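Local coordinates for peptidase (Yersinia bercovieri, PDB 5NYW), which is of unknown function but belongs to the proteasome beta-subunit family of Ntn-hydrolases, as an ancestral beta-subunit that assembles with further copies of itself, at residues C3-L8 with L125-I130; L44-A49 with L114-Q119; C174-M179 with P216-I221; P192-I197 with Q208-E213. One frame throughout, in Å; residues are numbered along the deposited sequence.

Contact 1: residues C3-L8 with L125-I130; sequences CVAMRL and LRLFHI
The carbonyl oxygen of Leu125 takes the NE hydrogen of Arg7 in a nearly straight bond, Arg7 NE to Leu125 O 3.0 Å with 165° at the hydrogen, and this is the one hydrogen bond between segments 3-8 and 125-130, whose strands belong to different layers. Strands 3-7 and 126-130 lie in the two facing antiparallel sheets of the Ntn-hydrolase sandwich of the proteasome family, their axes 7.5 Å apart at closest and running 144° from each other, so that side chains bridge the gap, without backbone-to-backbone bonds. Arg7 is stretched out from CG to NE, with CG trans to the backbone N (chi1 176°), and this reach brings NE to the backbone oxygen of Leu125. The oxygen lies near the plane of the guanidinium group at its edge, whereas the donor stands well above the carbonyl plane. Beyond this polar bond the interface turns apolar. Leu127 points into the gap and spreads its two methyls: CD1 packs on Ala5 CB at 3.7 Å, and CD2 lies 3.6 Å from the backbone oxygen Ala5 O and also flanks Arg7 CB. Arg126, next in sequence to Leu125, turns its CB away and forms a salt bridge with Glu138. Leu125, with its CB directed at strand 3-7, places methyl CD1 3.4 Å from Leu8 O.

Contact 2: residues L44-A49 with L114-Q119; sequences LVVQSA and LLLGGQ
Val45 and Gly117 exchange two backbone hydrogen bonds, and Gln47 and Leu115 repeat the pattern two residues on, which makes 44-49 and 114-119 regular antiparallel neighbours in the middle of the five-stranded sheet of the Ntn-hydrolase sandwich. The two shortest bonds, Val45 N to Gly117 O and Gln47 N to Leu115 O, are both 2.8 Å; Gly117 N to Val45 O and Leu115 N to Gln47 O complete the pairs. Three of the acceptors are used again by weaker CA-H donors: Val45 O by Leu116, Leu115 O by Val46 and Gln47 O by Leu114. The backbone groups that point outward serve the flanking strands, Leu44 and Val46 bonding to Phe36 and His34, and Leu114 to Ile130.

The amide nitrogen of Gln47 is satisfied in the other layer, NE2 binding Ser16 OG and Val4 O. Its chain leaves with CG anti to the carbonyl carbon (chi1 -71°) and runs on extended, bringing OE1 alongside Leu115, 3.6 Å from Leu115 CB. Beside Ser48, Leu114 CD2 is 3.9 Å from Ser48 OG. On that same face, next to helix 80-98, Leu116 CD1 meets Val46 CG2 at 4.2 Å.

Contact 3: residues C174-M179 with P216-I221; sequences CALISM and PYFMMI
Leu176 is the first residue of 174-179 to meet helix 216-221, and it does so with three carbons. Its CB points toward helix 216-221 and lies 3.7 Å from Phe218 CE1; branch CD2 lies off the ring plane, near CE1 and CD1 of Phe218. The other branch, CD1, comes up to the edge of the Tyr217 ring, in its plane, with Leu176 CD1 3.8 Å from Tyr217 CE2. The backbone joins in as well, because Leu176 O sits at the edge of the Phe218 ring, 3.4 Å from Phe218 CE1. Phe218 reaches this place because a trans first torsion (chi1 -165°) carries the ring across to the other helix. The hydroxyl of Tyr217 is held by Gln173. These helices, crossing at -71° with the axes of the short segments 10.6 Å apart at closest, belong to the helical layer that covers one sheet of the alpha-beta-beta-alpha fold of Ntn-hydrolases.

Ile177 follows, its CG1 only loosely packed against Ile221 CD1 at 4.4 Å, and Leu236 of a neighbouring subunit packs on it too. Met179 closes the segment: its CB points toward helix 216-221 and lies 4.2 Å from Phe218 CZ, while the rest of the chain turns away toward Tyr2 and Leu193.

Contact 4: residues P192-I197 with Q208-E213; sequences PLDVMI and QYRITE
The guanidinium group of Arg210 has Pro192 on one face and the carboxylate of Asp194 at its edge. Pro192 CG stands over the centre of the flat group, 4.2 Å above its plane, and Asp194 lies alongside, the two charged planes only 26° apart. The salt bridge runs from Arg210 NE to Asp194 OD1 at 3.1 Å, met on the syn side, with a weak second bond between Arg210 NH1 and Asp194 OD2. The chain of Arg210 gets there by bending at chi3 (-79°). Its NH2 is bound by Asp142 of a neighbouring subunit, so the same arginine also links the hairpin to that subunit. Asp194 OD1 also receives a hydrogen from a water that is weakly bound by Gln208 NE2.

Val195 CG2 lies at the edge of the Tyr209 ring, near CD2, and packs most closely on Tyr209 CB, 3.5 Å away. Val195 CG1 packs on Ile211 CD1 at 3.8 Å, and Leu193 CB on Ile211 CB likewise. Beneath the side chains, strands 193-197 and 208-211 form an antiparallel hairpin, with paired bonds at Leu193-Ile211 and Val195-Tyr209; Tyr209 N to Val195 O is 2.8 Å. Strand 193-199 is bonded on its other edge to strand 11-23. The Leu193, Val195 and Ile211 face is covered by helices 168-185 and 216-234, and Asp194, Met196 and Gln208 turn to strand 33-38.

How the contacts relate
Contacts 1 and 2 form the centre of the sandwich, their centres about 7 Å apart: strands 112-120 and 126-130 are neighbours in one sheet, probably bonded at Phe128 N to Leu116 O (2.6 Å), and Ala5 CB lies 3.4 Å from Gln47 OE1 across the layers. Contact 4 shares with contact 1 the sheet of strand 2-7, but the two do not touch, their centres being about 17 Å apart. Contact 3 belongs to the helical layer over contact 4, with Phe218 CZ 3.8 Å from Leu193 CD1, and its Cys174 and Ala175 meet Met6 and Val4. Contacts 3 and 4 touch the same neighbouring subunit. At contact 2, Ala49 packs against Thr1, the nucleophile position in proteasome relatives.

Contact 1: residues C3-L8 with L125-I130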
loop_
_atom_site.group_PDB
_atom_site.type_symbol
_atom_site.label_atom_id
_atom_site.label_comp_id
_atom_site.label_asym_id
_atom_site.label_seq_id
_atom_site.Cartn_x
_atom_site.Cartn_y
_atom_site.Cartn_z
ATOM N N CYS L 3 -15.581 -7.223 -39.264
ATOM C CA CYS L 3 -16.682 -8.132 -38.977
ATOM C C CYS L 3 -17.955 -7.357 -38.668
ATOM O O CYS L 3 -17.909 -6.301 -38.050
ATOM C CB CYS L 3 -16.338 -9.060 -37.802
ATOM S SG CYS L 3 -14.793 -10.032 -37.964
ATOM N N VAL L 4 -19.094 -7.870 -39.119
ATOM C CA VAL L 4 -20.367 -7.235 -38.801
ATOM C C VAL L 4 -21.382 -8.310 -38.425
ATOM O O VAL L 4 -21.367 -9.419 -38.962
ATOM C CB VAL L 4 -20.904 -6.341 -39.982
ATOM C CG1 VAL L 4 -21.054 -7.129 -41.289
ATOM C CG2 VAL L 4 -22.228 -5.652 -39.603
ATOM N N ALA L 5 -22.246 -7.983 -37.474
ATOM C CA ALA L 5 -23.319 -8.881 -37.096
ATOM C C ALA L 5 -24.585 -8.073 -36.934
ATOM O O ALA L 5 -24.560 -6.983 -36.384
ATOM C CB ALA L 5 -22.973 -9.625 -35.819
ATOM N N MET L 6 -25.694 -8.624 -37.404
ATOM C CA MET L 6 -26.972 -7.940 -37.380
ATOM C C MET L 6 -28.032 -8.784 -36.679
ATOM O O MET L 6 -28.168 -9.976 -36.966
ATOM C CB MET L 6 -27.432 -7.619 -38.805
ATOM C CG MET L 6 -26.465 -6.782 -39.608
ATOM S SD MET L 6 -26.795 -6.836 -41.380
ATOM C CE MET L 6 -25.661 -5.599 -42.003
ATOM N N ARG L 7 -28.750 -8.178 -35.737
ATOM C CA ARG L 7 -29.876 -8.842 -35.085
ATOM C C ARG L 7 -31.207 -8.253 -35.529
ATOM O O ARG L 7 -31.532 -7.117 -35.184
ATOM C CB ARG L 7 -29.757 -8.752 -33.565
ATOM C CG ARG L 7 -30.934 -9.338 -32.799
ATOM C CD ARG L 7 -30.769 -9.070 -31.313
ATOM N NE ARG L 7 -31.952 -9.425 -30.525
ATOM C CZ ARG L 7 -32.905 -8.568 -30.163
ATOM N NH1 ARG L 7 -33.927 -8.997 -29.445
ATOM N NH2 ARG L 7 -32.830 -7.284 -30.505
ATOM N N LEU L 8 -31.990 -9.052 -36.249
ATOM C CA LEU L 8 -33.264 -8.622 -36.811
ATOM C C LEU L 8 -34.384 -9.422 -36.184
ATOM O O LEU L 8 -34.119 -10.343 -35.417
ATOM C CB LEU L 8 -33.280 -8.806 -38.321
ATOM C CG LEU L 8 -31.983 -8.387 -38.997
ATOM C CD1 LEU L 8 -31.769 -9.243 -40.218
ATOM C CD2 LEU L 8 -32.023 -6.905 -39.340
ATOM N N LEU L 125 -33.299 -14.389 -30.182
ATOM C CA LEU L 125 -31.976 -14.042 -30.663
ATOM C C LEU L 125 -31.300 -13.058 -29.756
ATOM O O LEU L 125 -31.932 -12.114 -29.302
ATOM C CB LEU L 125 -32.065 -13.432 -32.041
ATOM C CG LEU L 125 -32.926 -14.217 -32.993
ATOM C CD1 LEU L 125 -33.085 -13.327 -34.180
ATOM C CD2 LEU L 125 -32.258 -15.531 -33.338
ATOM N N ARG L 126 -30.014 -13.263 -29.495
ATOM C CA ARG L 126 -29.252 -12.268 -28.747
ATOM C C ARG L 126 -27.898 -12.030 -29.413
ATOM O O ARG L 126 -27.303 -12.943 -29.982
ATOM C CB ARG L 126 -29.082 -12.697 -27.289
ATOM C CG ARG L 126 -30.404 -12.906 -26.595
ATOM C CD ARG L 126 -30.277 -13.201 -25.110
ATOM N NE ARG L 126 -30.006 -12.004 -24.320
ATOM C CZ ARG L 126 -29.993 -11.986 -22.992
ATOM N NH1 ARG L 126 -30.259 -13.101 -22.318
ATOM N NH2 ARG L 126 -29.745 -10.855 -22.335
ATOM N N LEU L 127 -27.439 -10.784 -29.365
ATOM C CA LEU L 127 -26.183 -10.367 -29.992
ATOM C C LEU L 127 -25.406 -9.437 -29.063
ATOM O O LEU L 127 -25.975 -8.474 -28.565
ATOM C CB LEU L 127 -26.458 -9.661 -31.320
ATOM C CG LEU L 127 -25.279 -8.976 -32.018
ATOM C CD1 LEU L 127 -24.220 -9.983 -32.398
ATOM C CD2 LEU L 127 -25.733 -8.151 -33.231
ATOM N N PHE L 128 -24.125 -9.729 -28.820
ATOM C CA PHE L 128 -23.283 -8.923 -27.919
ATOM C C PHE L 128 -22.003 -8.425 -28.575
ATOM O O PHE L 128 -21.464 -9.050 -29.505
ATOM C CB PHE L 128 -22.852 -9.692 -26.641
ATOM C CG PHE L 128 -23.996 -10.091 -25.725
ATOM C CD1 PHE L 128 -24.855 -11.135 -26.054
ATOM C CD2 PHE L 128 -24.252 -9.365 -24.574
ATOM C CE1 PHE L 128 -25.901 -11.489 -25.218
ATOM C CE2 PHE L 128 -25.305 -9.695 -23.752
ATOM C CZ PHE L 128 -26.134 -10.762 -24.072
ATOM N N HIS L 129 -21.521 -7.289 -28.082
ATOM C CA HIS L 129 -20.184 -6.806 -28.398
ATOM C C HIS L 129 -19.333 -6.861 -27.131
ATOM O O HIS L 129 -19.596 -6.115 -26.197
ATOM C CB HIS L 129 -20.250 -5.374 -28.989
ATOM C CG HIS L 129 -18.914 -4.722 -29.197
ATOM N ND1 HIS L 129 -18.781 -3.478 -29.786
ATOM C CD2 HIS L 129 -17.657 -5.108 -28.876
ATOM C CE1 HIS L 129 -17.508 -3.144 -29.834
ATOM N NE2 HIS L 129 -16.802 -4.116 -29.278
ATOM N N ILE L 130 -18.301 -7.713 -27.119
ATOM C CA ILE L 130 -17.390 -7.837 -25.969
ATOM C C ILE L 130 -16.156 -6.951 -26.167
ATOM O O ILE L 130 -15.478 -7.046 -27.184
ATOM C CB ILE L 130 -16.913 -9.315 -25.724
ATOM C CG1 ILE L 130 -18.090 -10.267 -25.460
ATOM C CG2 ILE L 130 -15.988 -9.411 -24.511
ATOM C CD1 ILE L 130 -18.688 -10.889 -26.690
#

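Contact 2: residues L44-A49 with L114-Q119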
loop_
_atom_site.group_PDB
_atom_site.type_symbol
_atom_site.label_atom_id
_atom_site.label_comp_id
_atom_site.label_asym_id
_atom_site.label_seq_id
_atom_site.Cartn_x
_atom_site.Cartn_y
_atom_site.Cartn_z
ATOM N N LEU L 44 -24.160 -20.676 -31.469
ATOM C CA LEU L 44 -23.430 -19.483 -31.059
ATOM C C LEU L 44 -22.315 -19.147 -32.052
ATOM O O LEU L 44 -21.549 -20.031 -32.460
ATOM C CB LEU L 44 -22.848 -19.675 -29.668
ATOM C CG LEU L 44 -23.724 -19.376 -28.455
ATOM C CD1 LEU L 44 -24.972 -20.237 -28.399
ATOM C CD2 LEU L 44 -22.887 -19.563 -27.195
ATOM N N VAL L 45 -22.248 -17.875 -32.441
ATOM C CA VAL L 45 -21.242 -17.363 -33.373
ATOM C C VAL L 45 -20.320 -16.353 -32.705
ATOM O O VAL L 45 -20.784 -15.400 -32.064
ATOM C CB VAL L 45 -21.899 -16.687 -34.599
ATOM C CG1 VAL L 45 -20.840 -16.109 -35.533
ATOM C CG2 VAL L 45 -22.771 -17.677 -35.339
ATOM N N VAL L 46 -19.017 -16.559 -32.867
ATOM C CA VAL L 46 -18.028 -15.628 -32.339
ATOM C C VAL L 46 -17.194 -15.019 -33.460
ATOM O O VAL L 46 -16.608 -15.750 -34.263
ATOM C CB VAL L 46 -17.082 -16.324 -31.347
ATOM C CG1 VAL L 46 -16.023 -15.350 -30.870
ATOM C CG2 VAL L 46 -17.864 -16.890 -30.161
ATOM N N GLN L 47 -17.123 -13.692 -33.524
ATOM C CA GLN L 47 -16.306 -13.054 -34.556
ATOM C C GLN L 47 -15.112 -12.313 -33.967
ATOM O O GLN L 47 -15.237 -11.652 -32.934
ATOM C CB GLN L 47 -17.162 -12.097 -35.379
ATOM C CG GLN L 47 -18.158 -12.794 -36.295
ATOM C CD GLN L 47 -19.202 -11.828 -36.834
ATOM O OE1 GLN L 47 -20.004 -11.278 -36.075
ATOM N NE2 GLN L 47 -19.188 -11.606 -38.146
ATOM N N SER L 48 -13.971 -12.378 -34.652
ATOM C CA SER L 48 -12.731 -11.868 -34.084
ATOM C C SER L 48 -12.142 -10.701 -34.847
ATOM O O SER L 48 -12.120 -10.676 -36.091
ATOM C CB SER L 48 -11.666 -12.966 -33.998
ATOM O OG SER L 48 -12.108 -14.056 -33.228
ATOM N N ALA L 49 -11.634 -9.761 -34.052
ATOM C CA ALA L 49 -10.872 -8.613 -34.496
ATOM C C ALA L 49 -9.830 -8.250 -33.438
ATOM O O ALA L 49 -9.958 -8.606 -32.274
ATOM C CB ALA L 49 -11.779 -7.452 -34.744
ATOM N N LEU L 114 -14.697 -8.669 -29.696
ATOM C CA LEU L 114 -15.417 -9.831 -30.184
ATOM C C LEU L 114 -16.887 -9.532 -30.388
ATOM O O LEU L 114 -17.444 -8.665 -29.712
ATOM C CB LEU L 114 -15.269 -11.009 -29.217
ATOM C CG LEU L 114 -13.843 -11.428 -28.885
ATOM C CD1 LEU L 114 -13.878 -12.530 -27.882
ATOM C CD2 LEU L 114 -13.185 -11.909 -30.134
ATOM N N LEU L 115 -17.505 -10.250 -31.328
ATOM C CA LEU L 115 -18.960 -10.274 -31.444
ATOM C C LEU L 115 -19.456 -11.690 -31.125
ATOM O O LEU L 115 -18.836 -12.696 -31.506
ATOM C CB LEU L 115 -19.423 -9.825 -32.833
ATOM C CG LEU L 115 -19.104 -8.371 -33.203
ATOM C CD1 LEU L 115 -19.754 -7.993 -34.502
ATOM C CD2 LEU L 115 -19.498 -7.398 -32.106
ATOM N N LEU L 116 -20.547 -11.745 -30.372
ATOM C CA LEU L 116 -21.184 -12.987 -29.966
ATOM C C LEU L 116 -22.651 -12.921 -30.264
ATOM O O LEU L 116 -23.339 -12.051 -29.752
ATOM C CB LEU L 116 -20.984 -13.235 -28.479
ATOM C CG LEU L 116 -21.827 -14.333 -27.829
ATOM C CD1 LEU L 116 -21.409 -15.728 -28.302
ATOM C CD2 LEU L 116 -21.735 -14.200 -26.316
ATOM N N GLY L 117 -23.140 -13.817 -31.108
ATOM C CA GLY L 117 -24.538 -13.765 -31.477
ATOM C C GLY L 117 -25.117 -15.141 -31.656
ATOM O O GLY L 117 -24.403 -16.092 -31.957
ATOM N N GLY L 118 -26.423 -15.258 -31.487
ATOM C CA GLY L 118 -27.052 -16.537 -31.721
ATOM C C GLY L 118 -28.279 -16.787 -30.890
ATOM O O GLY L 118 -28.950 -15.845 -30.423
ATOM N N GLN L 119 -28.559 -18.070 -30.679
ATOM C CA GLN L 119 -29.754 -18.453 -29.946
ATOM C C GLN L 119 -29.485 -19.715 -29.152
ATOM O O GLN L 119 -28.885 -20.665 -29.667
ATOM C CB GLN L 119 -30.921 -18.673 -30.907
ATOM C CG GLN L 119 -32.267 -18.789 -30.240
ATOM C CD GLN L 119 -33.396 -18.958 -31.242
ATOM O OE1 GLN L 119 -33.163 -19.350 -32.387
ATOM N NE2 GLN L 119 -34.623 -18.632 -30.826
#

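Contact 3: residues C174-M179 with P216-I221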
loop_
_atom_site.group_PDB
_atom_site.type_symbol
_atom_site.label_atom_id
_atom_site.label_comp_id
_atom_site.label_asym_id
_atom_site.label_seq_id
_atom_site.Cartn_x
_atom_site.Cartn_y
_atom_site.Cartn_z
ATOM N N CYS L 174 -27.022 -6.206 -47.469
ATOM C CA CYS L 174 -26.472 -4.997 -46.890
ATOM C C CYS L 174 -25.048 -5.241 -46.367
ATOM O O CYS L 174 -24.150 -4.448 -46.639
ATOM C CB CYS L 174 -27.393 -4.503 -45.779
ATOM S SG CYS L 174 -26.787 -3.087 -44.875
ATOM N N ALA L 175 -24.836 -6.355 -45.662
ATOM C CA ALA L 175 -23.505 -6.717 -45.168
ATOM C C ALA L 175 -22.491 -6.862 -46.314
ATOM O O ALA L 175 -21.360 -6.391 -46.188
ATOM C CB ALA L 175 -23.561 -8.016 -44.346
ATOM N N LEU L 176 -22.897 -7.494 -47.423
ATOM C CA LEU L 176 -22.004 -7.702 -48.575
ATOM C C LEU L 176 -21.562 -6.385 -49.242
ATOM O O LEU L 176 -20.402 -6.247 -49.651
ATOM C CB LEU L 176 -22.671 -8.591 -49.637
ATOM C CG LEU L 176 -22.900 -10.029 -49.183
ATOM C CD1 LEU L 176 -23.639 -10.837 -50.235
ATOM C CD2 LEU L 176 -21.584 -10.683 -48.811
ATOM N N ILE L 177 -22.486 -5.431 -49.354
ATOM C CA ILE L 177 -22.152 -4.119 -49.890
ATOM C C ILE L 177 -21.226 -3.367 -48.925
ATOM O O ILE L 177 -20.262 -2.723 -49.351
ATOM C CB ILE L 177 -23.429 -3.293 -50.186
ATOM C CG1 ILE L 177 -24.268 -3.994 -51.258
ATOM C CG2 ILE L 177 -23.077 -1.866 -50.623
ATOM C CD1 ILE L 177 -25.668 -3.449 -51.379
ATOM N N SER L 178 -21.514 -3.483 -47.626
ATOM C CA SER L 178 -20.683 -2.911 -46.566
ATOM C C SER L 178 -19.246 -3.418 -46.725
ATOM O O SER L 178 -18.295 -2.655 -46.628
ATOM C CB SER L 178 -21.256 -3.289 -45.193
ATOM O OG SER L 178 -20.563 -2.674 -44.116
ATOM N N MET L 179 -19.109 -4.712 -46.999
ATOM C CA MET L 179 -17.823 -5.328 -47.306
ATOM C C MET L 179 -17.200 -4.768 -48.574
ATOM O O MET L 179 -15.985 -4.533 -48.632
ATOM C CB MET L 179 -17.992 -6.830 -47.479
ATOM C CG MET L 179 -18.088 -7.591 -46.200
ATOM S SD MET L 179 -16.491 -7.630 -45.392
ATOM C CE MET L 179 -17.031 -8.285 -43.821
ATOM N N PRO L 216 -19.564 -16.040 -57.740
ATOM C CA PRO L 216 -20.381 -15.427 -58.800
ATOM C C PRO L 216 -21.377 -14.383 -58.288
ATOM O O PRO L 216 -21.562 -13.347 -58.940
ATOM C CB PRO L 216 -21.112 -16.623 -59.424
ATOM C CG PRO L 216 -21.054 -17.687 -58.414
ATOM C CD PRO L 216 -19.754 -17.500 -57.705
ATOM N N TYR L 217 -22.075 -14.679 -57.192
ATOM C CA TYR L 217 -23.040 -13.717 -56.672
ATOM C C TYR L 217 -22.364 -12.475 -56.089
ATOM O O TYR L 217 -22.835 -11.361 -56.300
ATOM C CB TYR L 217 -23.935 -14.332 -55.597
ATOM C CG TYR L 217 -24.942 -13.337 -55.055
ATOM C CD1 TYR L 217 -26.091 -13.005 -55.782
ATOM C CD2 TYR L 217 -24.715 -12.678 -53.849
ATOM C CE1 TYR L 217 -27.007 -12.075 -55.294
ATOM C CE2 TYR L 217 -25.617 -11.742 -53.359
ATOM C CZ TYR L 217 -26.755 -11.452 -54.074
ATOM O OH TYR L 217 -27.635 -10.527 -53.566
ATOM N N PHE L 218 -21.263 -12.648 -55.362
ATOM C CA PHE L 218 -20.592 -11.480 -54.785
ATOM C C PHE L 218 -20.051 -10.613 -55.906
ATOM O O PHE L 218 -20.157 -9.395 -55.856
ATOM C CB PHE L 218 -19.456 -11.875 -53.838
ATOM C CG PHE L 218 -18.974 -10.739 -52.952
ATOM C CD1 PHE L 218 -19.882 -9.982 -52.224
ATOM C CD2 PHE L 218 -17.626 -10.450 -52.829
ATOM C CE1 PHE L 218 -19.457 -8.958 -51.392
ATOM C CE2 PHE L 218 -17.196 -9.423 -52.007
ATOM C CZ PHE L 218 -18.117 -8.673 -51.287
ATOM N N MET L 219 -19.505 -11.251 -56.934
ATOM C CA MET L 219 -19.029 -10.523 -58.101
ATOM C C MET L 219 -20.165 -9.719 -58.706
ATOM O O MET L 219 -20.026 -8.525 -58.967
ATOM C CB MET L 219 -18.462 -11.487 -59.147
ATOM C CG MET L 219 -17.058 -11.997 -58.854
ATOM S SD MET L 219 -16.426 -13.073 -60.160
ATOM C CE MET L 219 -16.397 -11.920 -61.535
ATOM N N MET L 220 -21.317 -10.365 -58.835
ATOM C CA MET L 220 -22.486 -9.753 -59.462
ATOM C C MET L 220 -23.067 -8.578 -58.671
ATOM O O MET L 220 -23.449 -7.572 -59.262
ATOM C CB MET L 220 -23.569 -10.801 -59.681
ATOM C CG MET L 220 -24.691 -10.353 -60.574
ATOM S SD MET L 220 -25.890 -11.674 -60.848
ATOM C CE MET L 220 -27.209 -10.767 -61.654
ATOM N N ILE L 221 -23.192 -8.730 -57.356
ATOM C CA ILE L 221 -23.798 -7.688 -56.539
ATOM C C ILE L 221 -22.866 -6.473 -56.444
ATOM O O ILE L 221 -23.339 -5.351 -56.275
ATOM C CB ILE L 221 -24.206 -8.202 -55.121
ATOM C CG1 ILE L 221 -25.103 -7.173 -54.426
ATOM C CG2 ILE L 221 -22.997 -8.560 -54.275
ATOM C CD1 ILE L 221 -25.740 -7.656 -53.158
#

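Contact 4: residues P192-I197 with Q208-E213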
loop_
_atom_site.group_PDB
_atom_site.type_symbol
_atom_site.label_atom_id
_atom_site.label_comp_id
_atom_site.label_asym_id
_atom_site.label_seq_id
_atom_site.Cartn_x
_atom_site.Cartn_y
_atom_site.Cartn_z
ATOM N N PRO L 192 -10.694 -13.970 -48.682
ATOM C CA PRO L 192 -12.075 -14.451 -48.734
ATOM C C PRO L 192 -12.917 -13.958 -47.559
ATOM O O PRO L 192 -12.389 -13.573 -46.508
ATOM C CB PRO L 192 -11.915 -15.964 -48.649
ATOM C CG PRO L 192 -10.625 -16.158 -47.909
ATOM C CD PRO L 192 -9.742 -15.061 -48.410
ATOM N N LEU L 193 -14.228 -14.067 -47.714
ATOM C CA LEU L 193 -15.168 -13.694 -46.669
ATOM C C LEU L 193 -15.716 -14.942 -46.009
ATOM O O LEU L 193 -15.705 -16.026 -46.594
ATOM C CB LEU L 193 -16.321 -12.875 -47.246
ATOM C CG LEU L 193 -16.067 -11.553 -47.964
ATOM C CD1 LEU L 193 -17.410 -10.918 -48.330
ATOM C CD2 LEU L 193 -15.179 -10.581 -47.156
ATOM N N ASP L 194 -16.164 -14.805 -44.772
ATOM C CA ASP L 194 -16.929 -15.874 -44.138
ATOM C C ASP L 194 -18.223 -15.251 -43.675
ATOM O O ASP L 194 -18.216 -14.242 -42.969
ATOM C CB ASP L 194 -16.145 -16.514 -42.992
ATOM C CG ASP L 194 -14.944 -17.335 -43.490
ATOM O OD1 ASP L 194 -15.108 -18.260 -44.329
ATOM O OD2 ASP L 194 -13.815 -17.022 -43.062
ATOM N N VAL L 195 -19.330 -15.797 -44.164
ATOM C CA VAL L 195 -20.657 -15.277 -43.883
ATOM C C VAL L 195 -21.622 -16.365 -43.395
ATOM O O VAL L 195 -21.390 -17.562 -43.575
ATOM C CB VAL L 195 -21.261 -14.603 -45.142
ATOM C CG1 VAL L 195 -20.320 -13.547 -45.714
ATOM C CG2 VAL L 195 -21.590 -15.640 -46.195
ATOM N N MET L 196 -22.701 -15.942 -42.754
ATOM C CA MET L 196 -23.731 -16.869 -42.326
ATOM C C MET L 196 -25.081 -16.204 -42.093
ATOM O O MET L 196 -25.155 -15.092 -41.586
ATOM C CB MET L 196 -23.307 -17.591 -41.057
ATOM C CG MET L 196 -24.424 -18.412 -40.480
ATOM S SD MET L 196 -23.884 -19.399 -39.121
ATOM C CE MET L 196 -25.463 -19.795 -38.370
ATOM N N ILE L 197 -26.145 -16.886 -42.485
ATOM C CA ILE L 197 -27.486 -16.477 -42.115
ATOM C C ILE L 197 -28.048 -17.473 -41.098
ATOM O O ILE L 197 -28.049 -18.680 -41.346
ATOM C CB ILE L 197 -28.415 -16.427 -43.316
ATOM C CG1 ILE L 197 -27.921 -15.407 -44.333
ATOM C CG2 ILE L 197 -29.840 -16.166 -42.847
ATOM C CD1 ILE L 197 -28.767 -15.359 -45.596
ATOM N N GLN L 208 -24.026 -21.378 -43.720
ATOM C CA GLN L 208 -22.698 -20.797 -43.553
ATOM C C GLN L 208 -21.934 -20.881 -44.866
ATOM O O GLN L 208 -21.897 -21.941 -45.484
ATOM C CB GLN L 208 -21.900 -21.512 -42.494
ATOM C CG GLN L 208 -20.630 -20.773 -42.193
ATOM C CD GLN L 208 -19.607 -21.632 -41.505
ATOM O OE1 GLN L 208 -19.874 -22.785 -41.158
ATOM N NE2 GLN L 208 -18.416 -21.079 -41.303
ATOM N N TYR L 209 -21.288 -19.792 -45.280
ATOM C CA TYR L 209 -20.691 -19.730 -46.620
ATOM C C TYR L 209 -19.308 -19.087 -46.644
ATOM O O TYR L 209 -19.087 -18.052 -46.009
ATOM C CB TYR L 209 -21.607 -18.919 -47.537
ATOM C CG TYR L 209 -23.018 -19.433 -47.654
ATOM C CD1 TYR L 209 -23.297 -20.645 -48.271
ATOM C CD2 TYR L 209 -24.079 -18.729 -47.083
ATOM C CE1 TYR L 209 -24.604 -21.119 -48.364
ATOM C CE2 TYR L 209 -25.383 -19.201 -47.163
ATOM C CZ TYR L 209 -25.635 -20.394 -47.806
ATOM O OH TYR L 209 -26.925 -20.857 -47.892
ATOM N N ARG L 210 -18.402 -19.651 -47.440
ATOM C CA ARG L 210 -17.130 -18.983 -47.729
ATOM C C ARG L 210 -17.161 -18.280 -49.088
ATOM O O ARG L 210 -17.379 -18.899 -50.127
ATOM C CB ARG L 210 -15.949 -19.963 -47.694
ATOM C CG ARG L 210 -14.656 -19.338 -48.244
ATOM C CD ARG L 210 -13.395 -19.941 -47.676
ATOM N NE ARG L 210 -13.069 -19.448 -46.339
ATOM C CZ ARG L 210 -11.884 -19.625 -45.764
ATOM N NH1 ARG L 210 -11.644 -19.146 -44.552
ATOM N NH2 ARG L 210 -10.930 -20.276 -46.405
ATOM N N ILE L 211 -16.930 -16.979 -49.075
ATOM C CA ILE L 211 -16.958 -16.203 -50.304
ATOM C C ILE L 211 -15.569 -15.843 -50.800
ATOM O O ILE L 211 -14.906 -14.963 -50.243
ATOM C CB ILE L 211 -17.782 -14.939 -50.096
ATOM C CG1 ILE L 211 -19.239 -15.335 -49.837
ATOM C CG2 ILE L 211 -17.689 -14.031 -51.306
ATOM C CD1 ILE L 211 -20.096 -14.208 -49.405
ATOM N N THR L 212 -15.149 -16.505 -51.877
ATOM C CA THR L 212 -13.846 -16.231 -52.478
ATOM C C THR L 212 -14.017 -15.243 -53.598
ATOM O O THR L 212 -15.142 -14.838 -53.899
ATOM C CB THR L 212 -13.177 -17.463 -53.082
ATOM O OG1 THR L 212 -13.845 -17.813 -54.302
ATOM C CG2 THR L 212 -13.158 -18.625 -52.092
ATOM N N GLU L 213 -12.890 -14.872 -54.200
ATOM C CA GLU L 213 -12.831 -13.952 -55.338
ATOM C C GLU L 213 -13.638 -14.484 -56.543
ATOM O O GLU L 213 -14.053 -13.724 -57.416
ATOM C CB GLU L 213 -11.368 -13.713 -55.753
ATOM C CG GLU L 213 -10.669 -15.013 -56.205
ATOM C CD GLU L 213 -9.174 -14.872 -56.494
ATOM O OE1 GLU L 213 -8.708 -13.739 -56.728
ATOM O OE2 GLU L 213 -8.469 -15.909 -56.511
HETATM O O HOH W 1 -17.701 -19.907 -43.787
#